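Local coordinates for protein epoxide hydrolase (Aspergillus niger, PDB 3G02) that probably hydrolyses epoxides to vicinal diols, as an alpha/beta-hydrolase-fold enzyme, here in a variant evolved for enantioselectivity, at residues F20-P25 against F85-T90; L95-A100 against T154-P159; P330-L335 against A359-L364. The protein carries 9 engineered substitutions. One frame throughout, in Å; residues are numbered along the deposited sequence.

Contact 1 (F20-P25 against F85-T90); sequences FTVSIP and FPQFTT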
ATOM      1  N   PHE A  20      10.598  21.161  26.435  1.00 14.37           N
ATOM      2  CA  PHE A  20       9.949  19.880  26.259  1.00 14.15           C
ATOM      3  C   PHE A  20      10.930  18.760  26.576  1.00 13.91           C
ATOM      4  O   PHE A  20      12.102  18.826  26.198  1.00 13.79           O
ATOM      5  CB  PHE A  20       9.433  19.758  24.820  1.00 14.15           C
ATOM      6  CG  PHE A  20       8.718  18.470  24.532  1.00 14.17           C
ATOM      7  CD1 PHE A  20       7.381  18.307  24.882  1.00 14.12           C
ATOM      8  CD2 PHE A  20       9.377  17.418  23.904  1.00 14.25           C
ATOM      9  CE1 PHE A  20       6.716  17.116  24.615  1.00 13.90           C
ATOM     10  CE2 PHE A  20       8.718  16.222  23.637  1.00 13.37           C
ATOM     11  CZ  PHE A  20       7.390  16.072  23.989  1.00 13.84           C
ATOM     12  N   THR A  21      10.440  17.747  27.282  1.00 14.22           N
ATOM     13  CA  THR A  21      11.224  16.571  27.622  1.00 14.60           C
ATOM     14  C   THR A  21      10.449  15.333  27.189  1.00 14.32           C
ATOM     15  O   THR A  21       9.274  15.172  27.534  1.00 14.49           O
ATOM     16  CB  THR A  21      11.521  16.504  29.146  1.00 14.61           C
ATOM     17  OG1 THR A  21      12.139  17.724  29.567  1.00 17.03           O
ATOM     18  CG2 THR A  21      12.442  15.335  29.481  1.00 15.27           C
ATOM     19  N   VAL A  22      11.103  14.473  26.417  1.00 14.01           N
ATOM     20  CA  VAL A  22      10.514  13.189  26.044  1.00 14.20           C
ATOM     21  C   VAL A  22      10.538  12.269  27.262  1.00 14.56           C
ATOM     22  O   VAL A  22      11.595  12.010  27.836  1.00 14.39           O
ATOM     23  CB  VAL A  22      11.249  12.535  24.849  1.00 13.93           C
ATOM     24  CG1 VAL A  22      10.563  11.225  24.455  1.00 13.87           C
ATOM     25  CG2 VAL A  22      11.309  13.494  23.657  1.00 14.04           C
ATOM     26  N   SER A  23       9.358  11.798  27.657  1.00 15.09           N
ATOM     27  CA  SER A  23       9.210  10.942  28.824  1.00 15.73           C
ATOM     28  C   SER A  23       8.067   9.966  28.597  1.00 15.79           C
ATOM     29  O   SER A  23       6.960  10.148  29.111  1.00 15.90           O
ATOM     30  CB  SER A  23       8.969  11.786  30.084  1.00 15.77           C
ATOM     31  OG  SER A  23       8.967  10.972  31.242  1.00 17.87           O
ATOM     32  N   ILE A  24       8.346   8.936  27.801  1.00 15.84           N
ATOM     33  CA  ILE A  24       7.356   7.915  27.478  1.00 16.00           C
ATOM     34  C   ILE A  24       7.105   7.052  28.716  1.00 16.30           C
ATOM     35  O   ILE A  24       8.045   6.481  29.270  1.00 15.85           O
ATOM     36  CB  ILE A  24       7.810   7.028  26.280  1.00 15.98           C
ATOM     37  CG1 ILE A  24       8.127   7.879  25.034  1.00 15.77           C
ATOM     38  CG2 ILE A  24       6.773   5.941  25.973  1.00 15.82           C
ATOM     39  CD1 ILE A  24       6.960   8.699  24.481  1.00 15.68           C
ATOM     40  N   PRO A  25       5.837   6.974  29.165  1.00 17.02           N
ATOM     41  CA  PRO A  25       5.511   6.152  30.328  1.00 17.31           C
ATOM     42  C   PRO A  25       5.920   4.692  30.149  1.00 17.68           C
ATOM     43  O   PRO A  25       5.827   4.152  29.041  1.00 17.41           O
ATOM     44  CB  PRO A  25       3.985   6.267  30.419  1.00 17.31           C
ATOM     45  CG  PRO A  25       3.661   7.558  29.751  1.00 17.64           C
ATOM     46  CD  PRO A  25       4.647   7.660  28.628  1.00 17.05           C
ATOM     47  N   PHE A  85      19.419  17.618  23.520  1.00 14.40           N
ATOM     48  CA  PHE A  85      19.358  18.903  22.828  1.00 13.84           C
ATOM     49  C   PHE A  85      18.144  19.692  23.301  1.00 13.11           C
ATOM     50  O   PHE A  85      17.166  19.093  23.756  1.00 13.08           O
ATOM     51  CB  PHE A  85      19.290  18.698  21.309  1.00 14.38           C
ATOM     52  CG  PHE A  85      20.591  18.266  20.700  1.00 15.14           C
ATOM     53  CD1 PHE A  85      21.504  19.207  20.230  1.00 15.44           C
ATOM     54  CD2 PHE A  85      20.911  16.914  20.599  1.00 16.44           C
ATOM     55  CE1 PHE A  85      22.714  18.804  19.669  1.00 16.42           C
ATOM     56  CE2 PHE A  85      22.117  16.504  20.035  1.00 17.17           C
ATOM     57  CZ  PHE A  85      23.017  17.451  19.570  1.00 16.37           C
ATOM     58  N   PRO A  86      18.204  21.037  23.212  1.00 12.34           N
ATOM     59  CA  PRO A  86      17.032  21.834  23.587  1.00 12.06           C
ATOM     60  C   PRO A  86      15.822  21.476  22.729  1.00 11.78           C
ATOM     61  O   PRO A  86      15.929  21.428  21.503  1.00 11.98           O
ATOM     62  CB  PRO A  86      17.475  23.276  23.303  1.00 12.29           C
ATOM     63  CG  PRO A  86      18.972  23.227  23.387  1.00 12.21           C
ATOM     64  CD  PRO A  86      19.329  21.893  22.793  1.00 12.56           C
ATOM     65  N   GLN A  87      14.700  21.193  23.388  1.00 11.69           N
ATOM     66  CA  GLN A  87      13.415  20.990  22.716  1.00 11.63           C
ATOM     67  C   GLN A  87      12.363  21.869  23.364  1.00 11.86           C
ATOM     68  O   GLN A  87      12.415  22.131  24.573  1.00 12.11           O
ATOM     69  CB  GLN A  87      12.942  19.544  22.830  1.00 11.40           C
ATOM     70  CG  GLN A  87      13.851  18.485  22.245  1.00 11.42           C
ATOM     71  CD  GLN A  87      13.324  17.104  22.548  1.00 12.36           C
ATOM     72  OE1 GLN A  87      12.512  16.567  21.801  1.00 12.13           O
ATOM     73  NE2 GLN A  87      13.763  16.528  23.661  1.00 12.33           N
ATOM     74  N   PHE A  88      11.398  22.302  22.559  1.00 12.03           N
ATOM     75  CA  PHE A  88      10.307  23.148  23.028  1.00 12.35           C
ATOM     76  C   PHE A  88       9.018  22.790  22.314  1.00 12.58           C
ATOM     77  O   PHE A  88       9.033  22.104  21.288  1.00 12.00           O
ATOM     78  CB  PHE A  88      10.620  24.624  22.762  1.00 12.63           C
ATOM     79  CG  PHE A  88      11.959  25.071  23.278  1.00 13.33           C
ATOM     80  CD1 PHE A  88      13.098  24.953  22.483  1.00 13.52           C
ATOM     81  CD2 PHE A  88      12.080  25.619  24.553  1.00 13.28           C
ATOM     82  CE1 PHE A  88      14.341  25.366  22.952  1.00 13.58           C
ATOM     83  CE2 PHE A  88      13.318  26.039  25.032  1.00 13.13           C
ATOM     84  CZ  PHE A  88      14.451  25.912  24.232  1.00 13.49           C
ATOM     85  N   THR A  89       7.897  23.250  22.859  1.00 12.78           N
ATOM     86  CA  THR A  89       6.650  23.278  22.104  1.00 13.15           C
ATOM     87  C   THR A  89       6.078  24.681  22.131  1.00 13.32           C
ATOM     88  O   THR A  89       6.288  25.437  23.082  1.00 13.07           O
ATOM     89  CB  THR A  89       5.581  22.296  22.638  1.00 13.23           C
ATOM     90  OG1 THR A  89       5.228  22.636  23.984  1.00 14.25           O
ATOM     91  CG2 THR A  89       6.069  20.855  22.584  1.00 13.11           C
ATOM     92  N   THR A  90       5.364  25.024  21.070  1.00 13.51           N
ATOM     93  CA  THR A  90       4.575  26.243  21.047  1.00 14.25           C
ATOM     94  C   THR A  90       3.277  25.936  20.324  1.00 14.74           C
ATOM     95  O   THR A  90       3.207  24.982  19.547  1.00 14.72           O
ATOM     96  CB  THR A  90       5.336  27.418  20.392  1.00 14.39           C
ATOM     97  OG1 THR A  90       4.637  28.645  20.646  1.00 15.16           O
ATOM     98  CG2 THR A  90       5.499  27.219  18.889  1.00 15.01           C
TER
HETATM   99  O   HOH W   1      14.261  20.518  26.607  1.00 20.89           O
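Phe-20 meets strand 87-92 with both its backbone and its ring. The ring side is the tightly packed one. With CG anti to the backbone N (chi1 -179°), the phenyl ring is carried between the side chains of Gln-87 and Thr-89. The amide of Gln-87 comes to the ring's edge, its OE1 lying 3.9 Å from Phe-20 CD2, and the two planes are nearly perpendicular. On the Thr-89 side the methyl CG2 approaches obliquely, 3.7 Å from Phe-20 CD1. Val-22 adds its CG2 methyl, 3.8 Å from Gln-87 OE1, so the amide oxygen has hydrocarbon from two residues of 20-25 beside it. That oxygen is satisfied by NE2 of His-98, while Gln-87 NE2 makes a weak bond to Asn-83.

The backbone side is the watered one. Phe-20 N donates to Gln-87 O over 2.8 Å, nearly straight at 166° but arriving from above the carbonyl plane. Water 1 lies 2.8 Å from Phe-20 O and 3.2 Å from Gln-87 O, placed to donate to either carbonyl. Beyond Val-22 the loop leaves the strand and runs to Pro-25, the N-cap of helix 26-38.

With the backbone bond of Thr-89 to Asn-18, the Phe-20 bond ties the N-terminal loop to an outermost strand of the central sheet, while the flanking hydrocarbon probably strengthens the buried Gln-87 to His-98 bond.

Contact 2 (L95-A100 against T154-P159); sequences LTIHFA and TFSSGP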
ATOM      1  N   LEU A  95      -2.534  24.011  17.102  1.00 14.92           N
ATOM      2  CA  LEU A  95      -1.692  22.818  17.033  1.00 14.48           C
ATOM      3  C   LEU A  95      -0.488  22.978  17.941  1.00 13.73           C
ATOM      4  O   LEU A  95       0.104  24.055  18.005  1.00 13.90           O
ATOM      5  CB  LEU A  95      -1.215  22.561  15.600  1.00 14.38           C
ATOM      6  CG  LEU A  95      -2.253  22.437  14.477  1.00 15.45           C
ATOM      7  CD1 LEU A  95      -1.568  22.240  13.137  1.00 16.85           C
ATOM      8  CD2 LEU A  95      -3.237  21.311  14.746  1.00 15.97           C
ATOM      9  N   THR A  96      -0.137  21.911  18.647  1.00 12.96           N
ATOM     10  CA  THR A  96       1.104  21.877  19.411  1.00 12.64           C
ATOM     11  C   THR A  96       2.237  21.600  18.431  1.00 12.24           C
ATOM     12  O   THR A  96       2.278  20.538  17.809  1.00 12.35           O
ATOM     13  CB  THR A  96       1.064  20.795  20.502  1.00 12.87           C
ATOM     14  OG1 THR A  96       0.006  21.092  21.426  1.00 13.81           O
ATOM     15  CG2 THR A  96       2.388  20.733  21.261  1.00 12.94           C
ATOM     16  N   ILE A  97       3.134  22.568  18.271  1.00 11.42           N
ATOM     17  CA  ILE A  97       4.279  22.397  17.385  1.00 10.85           C
ATOM     18  C   ILE A  97       5.542  22.206  18.204  1.00 10.59           C
ATOM     19  O   ILE A  97       5.995  23.119  18.895  1.00 10.76           O
ATOM     20  CB  ILE A  97       4.432  23.569  16.378  1.00 10.61           C
ATOM     21  CG1 ILE A  97       3.166  23.703  15.513  1.00 11.11           C
ATOM     22  CG2 ILE A  97       5.685  23.394  15.507  1.00 10.85           C
ATOM     23  CD1 ILE A  97       2.748  22.419  14.772  1.00 11.21           C
ATOM     24  N   HIS A  98       6.081  20.995  18.129  1.00 10.10           N
ATOM     25  CA  HIS A  98       7.338  20.632  18.755  1.00  9.61           C
ATOM     26  C   HIS A  98       8.509  21.070  17.872  1.00  9.51           C
ATOM     27  O   HIS A  98       8.412  21.061  16.640  1.00  9.57           O
ATOM     28  CB  HIS A  98       7.356  19.115  18.983  1.00  9.52           C
ATOM     29  CG  HIS A  98       8.712  18.554  19.264  1.00  9.36           C
ATOM     30  ND1 HIS A  98       9.551  18.102  18.269  1.00  9.34           N
ATOM     31  CD2 HIS A  98       9.373  18.369  20.430  1.00  9.58           C
ATOM     32  CE1 HIS A  98      10.676  17.669  18.811  1.00 10.58           C
ATOM     33  NE2 HIS A  98      10.594  17.819  20.121  1.00  9.49           N
ATOM     34  N   PHE A  99       9.609  21.470  18.502  1.00  9.70           N
ATOM     35  CA  PHE A  99      10.841  21.733  17.762  1.00  9.85           C
ATOM     36  C   PHE A  99      12.066  21.533  18.629  1.00  9.71           C
ATOM     37  O   PHE A  99      12.024  21.759  19.836  1.00  9.93           O
ATOM     38  CB  PHE A  99      10.851  23.130  17.104  1.00 10.23           C
ATOM     39  CG  PHE A  99      10.699  24.282  18.069  1.00 11.21           C
ATOM     40  CD1 PHE A  99       9.436  24.718  18.461  1.00 12.09           C
ATOM     41  CD2 PHE A  99      11.820  24.962  18.541  1.00 12.30           C
ATOM     42  CE1 PHE A  99       9.291  25.797  19.335  1.00 13.04           C
ATOM     43  CE2 PHE A  99      11.685  26.038  19.418  1.00 12.42           C
ATOM     44  CZ  PHE A  99      10.421  26.458  19.811  1.00 12.84           C
ATOM     45  N   ALA A 100      13.144  21.068  18.001  1.00  9.64           N
ATOM     46  CA  ALA A 100      14.462  21.069  18.615  1.00  9.94           C
ATOM     47  C   ALA A 100      15.190  22.293  18.076  1.00  9.83           C
ATOM     48  O   ALA A 100      14.871  22.794  16.995  1.00 10.00           O
ATOM     49  CB  ALA A 100      15.219  19.801  18.259  1.00  9.81           C
ATOM     50  N   THR A 154       5.535  12.956  15.210  1.00  8.14           N
ATOM     51  CA  THR A 154       6.101  12.801  16.550  1.00  8.65           C
ATOM     52  C   THR A 154       5.403  13.670  17.602  1.00  9.12           C
ATOM     53  O   THR A 154       4.207  13.490  17.846  1.00  9.10           O
ATOM     54  CB  THR A 154       7.673  12.888  16.569  1.00  8.61           C
ATOM     55  OG1 THR A 154       8.116  14.240  16.391  1.00  9.41           O
ATOM     56  CG2 THR A 154       8.274  12.012  15.465  1.00  9.15           C
ATOM     57  N   PHE A 155       6.126  14.621  18.188  1.00  9.48           N
ATOM     58  CA  PHE A 155       5.596  15.384  19.317  1.00  9.61           C
ATOM     59  C   PHE A 155       4.796  16.620  18.920  1.00  9.84           C
ATOM     60  O   PHE A 155       4.281  17.338  19.784  1.00 10.65           O
ATOM     61  CB  PHE A 155       6.716  15.679  20.320  1.00  9.68           C
ATOM     62  CG  PHE A 155       7.472  14.446  20.710  1.00  8.29           C
ATOM     63  CD1 PHE A 155       6.866  13.484  21.509  1.00  8.75           C
ATOM     64  CD2 PHE A 155       8.753  14.207  20.222  1.00  8.33           C
ATOM     65  CE1 PHE A 155       7.535  12.318  21.850  1.00  8.41           C
ATOM     66  CE2 PHE A 155       9.433  13.036  20.555  1.00  8.45           C
ATOM     67  CZ  PHE A 155       8.823  12.095  21.369  1.00  9.21           C
ATOM     68  N   SER A 156       4.672  16.858  17.615  1.00  9.70           N
ATOM     69  CA  SER A 156       3.702  17.830  17.113  1.00  9.47           C
ATOM     70  C   SER A 156       2.333  17.172  16.985  1.00  9.72           C
ATOM     71  O   SER A 156       2.225  16.014  16.579  1.00  9.70           O
ATOM     72  CB  SER A 156       4.138  18.410  15.771  1.00  9.39           C
ATOM     73  OG  SER A 156       5.147  19.391  15.952  1.00  8.58           O
ATOM     74  N   SER A 157       1.289  17.913  17.345  1.00  9.93           N
ATOM     75  CA  SER A 157      -0.072  17.412  17.228  1.00 10.39           C
ATOM     76  C   SER A 157      -0.587  17.644  15.812  1.00 10.46           C
ATOM     77  O   SER A 157       0.171  18.027  14.915  1.00 10.49           O
ATOM     78  CB  SER A 157      -0.987  18.078  18.266  1.00 10.46           C
ATOM     79  OG  SER A 157      -1.243  19.432  17.940  1.00 11.32           O
ATOM     80  N   GLY A 158      -1.877  17.401  15.609  1.00 10.76           N
ATOM     81  CA  GLY A 158      -2.480  17.655  14.317  1.00 10.82           C
ATOM     82  C   GLY A 158      -2.252  16.539  13.314  1.00 10.78           C
ATOM     83  O   GLY A 158      -1.730  15.476  13.665  1.00 10.39           O
ATOM     84  N   PRO A 159      -2.686  16.761  12.064  1.00 10.83           N
ATOM     85  CA  PRO A 159      -3.395  17.966  11.644  1.00 11.19           C
ATOM     86  C   PRO A 159      -4.837  17.960  12.186  1.00 11.34           C
ATOM     87  O   PRO A 159      -5.247  16.986  12.823  1.00 10.81           O
ATOM     88  CB  PRO A 159      -3.353  17.871  10.117  1.00 11.27           C
ATOM     89  CG  PRO A 159      -3.319  16.424   9.845  1.00 11.35           C
ATOM     90  CD  PRO A 159      -2.539  15.797  10.958  1.00 11.06           C
TER
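Ser-156 and Ser-157 use their hydroxyls as acceptors for backbone N-H groups of strand 95-102. Thr-96 N donates to Ser-157 OG at 2.8 Å, and His-98 N donates to Ser-156 OG at 2.9 Å. Between them Ser-157 N returns a bond to Thr-96 O, 2.8 Å long and in the carbonyl plane; the same oxygen also takes a CA-H...O contact from Ser-156. Ser-157 OG reaches its donor because it sits between its own N and carbonyl carbon (chi1 72°). Farther along, Phe-155 packs on His-98: its CB lies 4.0 Å from the imidazole centroid, over the face, and its ring turns an edge to that same face with the planes at 60°. At the far end Leu-95 CD2 rests 3.8 Å from Gly-158 CA.

One shell out, Ser-149 steadies both partners, its backbone O bonding Ser-156 OG and its hydroxyl bonding His-98 ND1. Arg-310 bonds the carbonyl oxygens of Ser-156 and Gly-158, just before the cis peptide at Pro-159.

Here serine hydroxyls stand in for strand carbonyls, so the irregular loop after strand 143-148 satisfies N-H groups of the sheet, and the imidazole, bonded at both nitrogens, is held against rotation beneath Phe-155.

Contact 3 (P330-L335 against A359-L364); sequences PYQKEL and ATTGNL. Engineered in segment 330-335: Pro-330 (natural residue Met), Tyr-331 (natural residue Leu).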
ATOM      1  N   PRO A 330       4.476  23.739 -13.332  1.00 28.00           N
ATOM      2  CA  PRO A 330       4.391  24.555 -12.112  1.00 27.46           C
ATOM      3  C   PRO A 330       5.751  24.978 -11.541  1.00 26.88           C
ATOM      4  O   PRO A 330       5.884  26.103 -11.055  1.00 26.67           O
ATOM      5  CB  PRO A 330       3.659  23.639 -11.123  1.00 27.49           C
ATOM      6  CG  PRO A 330       3.902  22.259 -11.627  1.00 27.81           C
ATOM      7  CD  PRO A 330       3.934  22.383 -13.115  1.00 28.09           C
ATOM      8  N   TYR A 331       6.742  24.091 -11.615  1.00 26.30           N
ATOM      9  CA  TYR A 331       8.076  24.352 -11.065  1.00 25.83           C
ATOM     10  C   TYR A 331       8.820  25.466 -11.806  1.00 25.44           C
ATOM     11  O   TYR A 331       9.631  26.178 -11.211  1.00 25.19           O
ATOM     12  CB  TYR A 331       8.916  23.069 -11.055  1.00 25.99           C
ATOM     13  CG  TYR A 331       8.485  22.047 -10.021  1.00 26.03           C
ATOM     14  CD1 TYR A 331       7.428  21.171 -10.273  1.00 26.15           C
ATOM     15  CD2 TYR A 331       9.143  21.951  -8.797  1.00 26.08           C
ATOM     16  CE1 TYR A 331       7.028  20.231  -9.323  1.00 26.31           C
ATOM     17  CE2 TYR A 331       8.752  21.013  -7.840  1.00 26.11           C
ATOM     18  CZ  TYR A 331       7.696  20.160  -8.109  1.00 26.32           C
ATOM     19  OH  TYR A 331       7.307  19.234  -7.167  1.00 26.56           O
ATOM     20  N   GLN A 332       8.533  25.612 -13.098  1.00 25.05           N
ATOM     21  CA  GLN A 332       9.170  26.631 -13.935  1.00 24.82           C
ATOM     22  C   GLN A 332       8.391  27.942 -13.931  1.00 24.66           C
ATOM     23  O   GLN A 332       8.928  28.996 -14.287  1.00 24.69           O
ATOM     24  CB  GLN A 332       9.321  26.134 -15.377  1.00 24.85           C
ATOM     25  CG  GLN A 332      10.285  24.963 -15.563  1.00 24.74           C
ATOM     26  CD  GLN A 332       9.694  23.621 -15.154  1.00 24.92           C
ATOM     27  OE1 GLN A 332       8.474  23.434 -15.145  1.00 25.07           O
ATOM     28  NE2 GLN A 332      10.563  22.676 -14.818  1.00 24.13           N
ATOM     29  N   LYS A 333       7.124  27.872 -13.532  1.00 24.37           N
ATOM     30  CA  LYS A 333       6.241  29.032 -13.553  1.00 24.25           C
ATOM     31  C   LYS A 333       5.877  29.491 -12.141  1.00 23.70           C
ATOM     32  O   LYS A 333       6.676  30.160 -11.483  1.00 23.46           O
ATOM     33  CB  LYS A 333       4.985  28.739 -14.387  1.00 24.55           C
ATOM     34  CG  LYS A 333       5.214  28.688 -15.896  1.00 25.79           C
ATOM     35  CD  LYS A 333       5.007  30.053 -16.542  1.00 27.44           C
ATOM     36  CE  LYS A 333       5.265  30.011 -18.042  1.00 28.57           C
ATOM     37  NZ  LYS A 333       6.720  29.965 -18.364  1.00 29.43           N
ATOM     38  N   GLU A 334       4.686  29.114 -11.674  1.00 23.24           N
ATOM     39  CA  GLU A 334       4.148  29.621 -10.409  1.00 22.93           C
ATOM     40  C   GLU A 334       4.966  29.245  -9.166  1.00 22.29           C
ATOM     41  O   GLU A 334       4.974  29.987  -8.183  1.00 21.97           O
ATOM     42  CB  GLU A 334       2.666  29.240 -10.231  1.00 23.21           C
ATOM     43  CG  GLU A 334       2.353  27.738 -10.252  1.00 24.68           C
ATOM     44  CD  GLU A 334       1.954  27.210 -11.630  1.00 26.44           C
ATOM     45  OE1 GLU A 334       2.313  27.829 -12.657  1.00 26.97           O
ATOM     46  OE2 GLU A 334       1.279  26.157 -11.683  1.00 27.82           O
ATOM     47  N   LEU A 335       5.653  28.105  -9.219  1.00 21.62           N
ATOM     48  CA  LEU A 335       6.436  27.633  -8.072  1.00 20.94           C
ATOM     49  C   LEU A 335       7.951  27.786  -8.247  1.00 20.29           C
ATOM     50  O   LEU A 335       8.736  27.152  -7.534  1.00 19.99           O
ATOM     51  CB  LEU A 335       6.072  26.185  -7.716  1.00 21.02           C
ATOM     52  CG  LEU A 335       4.611  25.881  -7.361  1.00 21.47           C
ATOM     53  CD1 LEU A 335       4.452  24.411  -7.002  1.00 22.47           C
ATOM     54  CD2 LEU A 335       4.105  26.773  -6.233  1.00 21.92           C
ATOM     55  N   ALA A 359      17.808  23.624 -12.178  1.00 15.98           N
ATOM     56  CA  ALA A 359      18.032  25.028 -12.530  1.00 16.42           C
ATOM     57  C   ALA A 359      16.813  25.714 -13.157  1.00 16.61           C
ATOM     58  O   ALA A 359      16.679  26.938 -13.075  1.00 16.90           O
ATOM     59  CB  ALA A 359      19.242  25.149 -13.447  1.00 16.50           C
ATOM     60  N   THR A 360      15.925  24.931 -13.770  1.00 16.75           N
ATOM     61  CA  THR A 360      14.714  25.480 -14.392  1.00 16.81           C
ATOM     62  C   THR A 360      13.647  25.843 -13.358  1.00 16.84           C
ATOM     63  O   THR A 360      12.637  26.467 -13.693  1.00 17.06           O
ATOM     64  CB  THR A 360      14.078  24.503 -15.416  1.00 16.92           C
ATOM     65  OG1 THR A 360      13.495  23.389 -14.725  1.00 17.31           O
ATOM     66  CG2 THR A 360      15.103  24.007 -16.423  1.00 17.28           C
ATOM     67  N   THR A 361      13.874  25.445 -12.107  1.00 16.72           N
ATOM     68  CA  THR A 361      12.864  25.566 -11.057  1.00 16.56           C
ATOM     69  C   THR A 361      13.163  26.662 -10.030  1.00 16.57           C
ATOM     70  O   THR A 361      12.385  26.881  -9.095  1.00 16.25           O
ATOM     71  CB  THR A 361      12.656  24.224 -10.318  1.00 16.64           C
ATOM     72  OG1 THR A 361      13.749  23.993  -9.423  1.00 16.11           O
ATOM     73  CG2 THR A 361      12.554  23.071 -11.301  1.00 16.62           C
ATOM     74  N   GLY A 362      14.292  27.343 -10.198  1.00 16.73           N
ATOM     75  CA  GLY A 362      14.660  28.419  -9.293  1.00 16.97           C
ATOM     76  C   GLY A 362      15.931  29.145  -9.672  1.00 17.10           C
ATOM     77  O   GLY A 362      16.635  28.748 -10.603  1.00 17.32           O
ATOM     78  N   ASN A 363      16.209  30.217  -8.937  1.00 17.42           N
ATOM     79  CA  ASN A 363      17.439  30.988  -9.070  1.00 17.70           C
ATOM     80  C   ASN A 363      18.589  30.206  -8.428  1.00 17.44           C
ATOM     81  O   ASN A 363      19.070  30.548  -7.343  1.00 17.39           O
ATOM     82  CB  ASN A 363      17.242  32.371  -8.428  1.00 17.96           C
ATOM     83  CG  ASN A 363      18.496  33.236  -8.462  1.00 19.13           C
ATOM     84  OD1 ASN A 363      19.335  33.122  -9.361  1.00 21.13           O
ATOM     85  ND2 ASN A 363      18.626  34.108  -7.469  1.00 20.62           N
ATOM     86  N   LEU A 364      19.009  29.146  -9.116  1.00 17.48           N
ATOM     87  CA  LEU A 364      20.003  28.213  -8.592  1.00 17.63           C
ATOM     88  C   LEU A 364      21.404  28.813  -8.649  1.00 17.73           C
ATOM     89  O   LEU A 364      22.060  28.786  -9.693  1.00 18.28           O
ATOM     90  CB  LEU A 364      19.941  26.875  -9.342  1.00 17.53           C
ATOM     91  CG  LEU A 364      20.819  25.730  -8.821  1.00 17.38           C
ATOM     92  CD1 LEU A 364      20.301  25.202  -7.486  1.00 18.05           C
ATOM     93  CD2 LEU A 364      20.901  24.614  -9.845  1.00 17.72           C
TER
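Gln-332 reaches across to Thr-360 with its amide, making the one conventional hydrogen bond between 330-335 and 359-364. NE2 donates to Thr-360 OG1 at 3.0 Å, almost straight at 174°, and the hydroxyl oxygen lies practically in the amide plane. A bend at chi2 (78°) brings the amide round alongside the threonine; Gln-332 CG itself passes 3.4 Å from Thr-360 O. Both polar groups have second partners: Gln-332 OE1 bonds the hydroxyl of Thr-329, and Thr-360 OG1 bonds Trp-357 O, which together restrict how the amide and the hydroxyl can turn.

Weaker CA-H...O contacts run in both directions between the backbones. Thr-361 CA lies 3.3 Å from Tyr-331 O, and Gln-332 CA lies 3.5 Å from Thr-360 O.

The setting is one edge of the alpha/beta hydrolase sheet: 359-361 link helix 355-358 to strand 362-369, an outermost strand of the sheet, and 330-335 form the turn before the short strand 337-338. Backbone bonds from Ile-337 to Thr-361 and Asn-363 continue the attachment just beyond the turn, and Arg-200 bonds the carbonyl oxygens of both Leu-335 and Thr-361.

Apolar contact rests on Thr-361 CG2, whose methyl touches Tyr-331 CB at 3.6 Å. Tyr-331, an engineered residue, then directs its ring away from the strand segment, to pack on Phe-197 and Arg-200 of helix 194-205. Its hydroxyl bonds Thr-321 O weakly, and Thr-361 turns its own hydroxyl to Ile-358 O.

Contacts 1 and 2 are continuous, with centres 11 Å apart, because strands 87-92 and 95-102 are neighbours in the sheet. Thr-90 O and Ile-97 N, 2.7 Å apart, probably hydrogen-bond across the join, and Phe-20 CZ packs 3.6 Å from Phe-155 CD1. Contact 3 stands apart, its centre about 38 Å from that of contact 1 and 30 Å from that of contact 2, yet all three reach the same sheet, contacts 1 and 3 at its two outermost strands. Contacts 1 and 2 lie away from the predicted catalytic residues. In contact 3, the engineered Tyr-331 side chain lies about 12 Å from that of Asp-193, the predicted nucleophile, and about 3 Å from formic acid, probably from the crystallisation liquor.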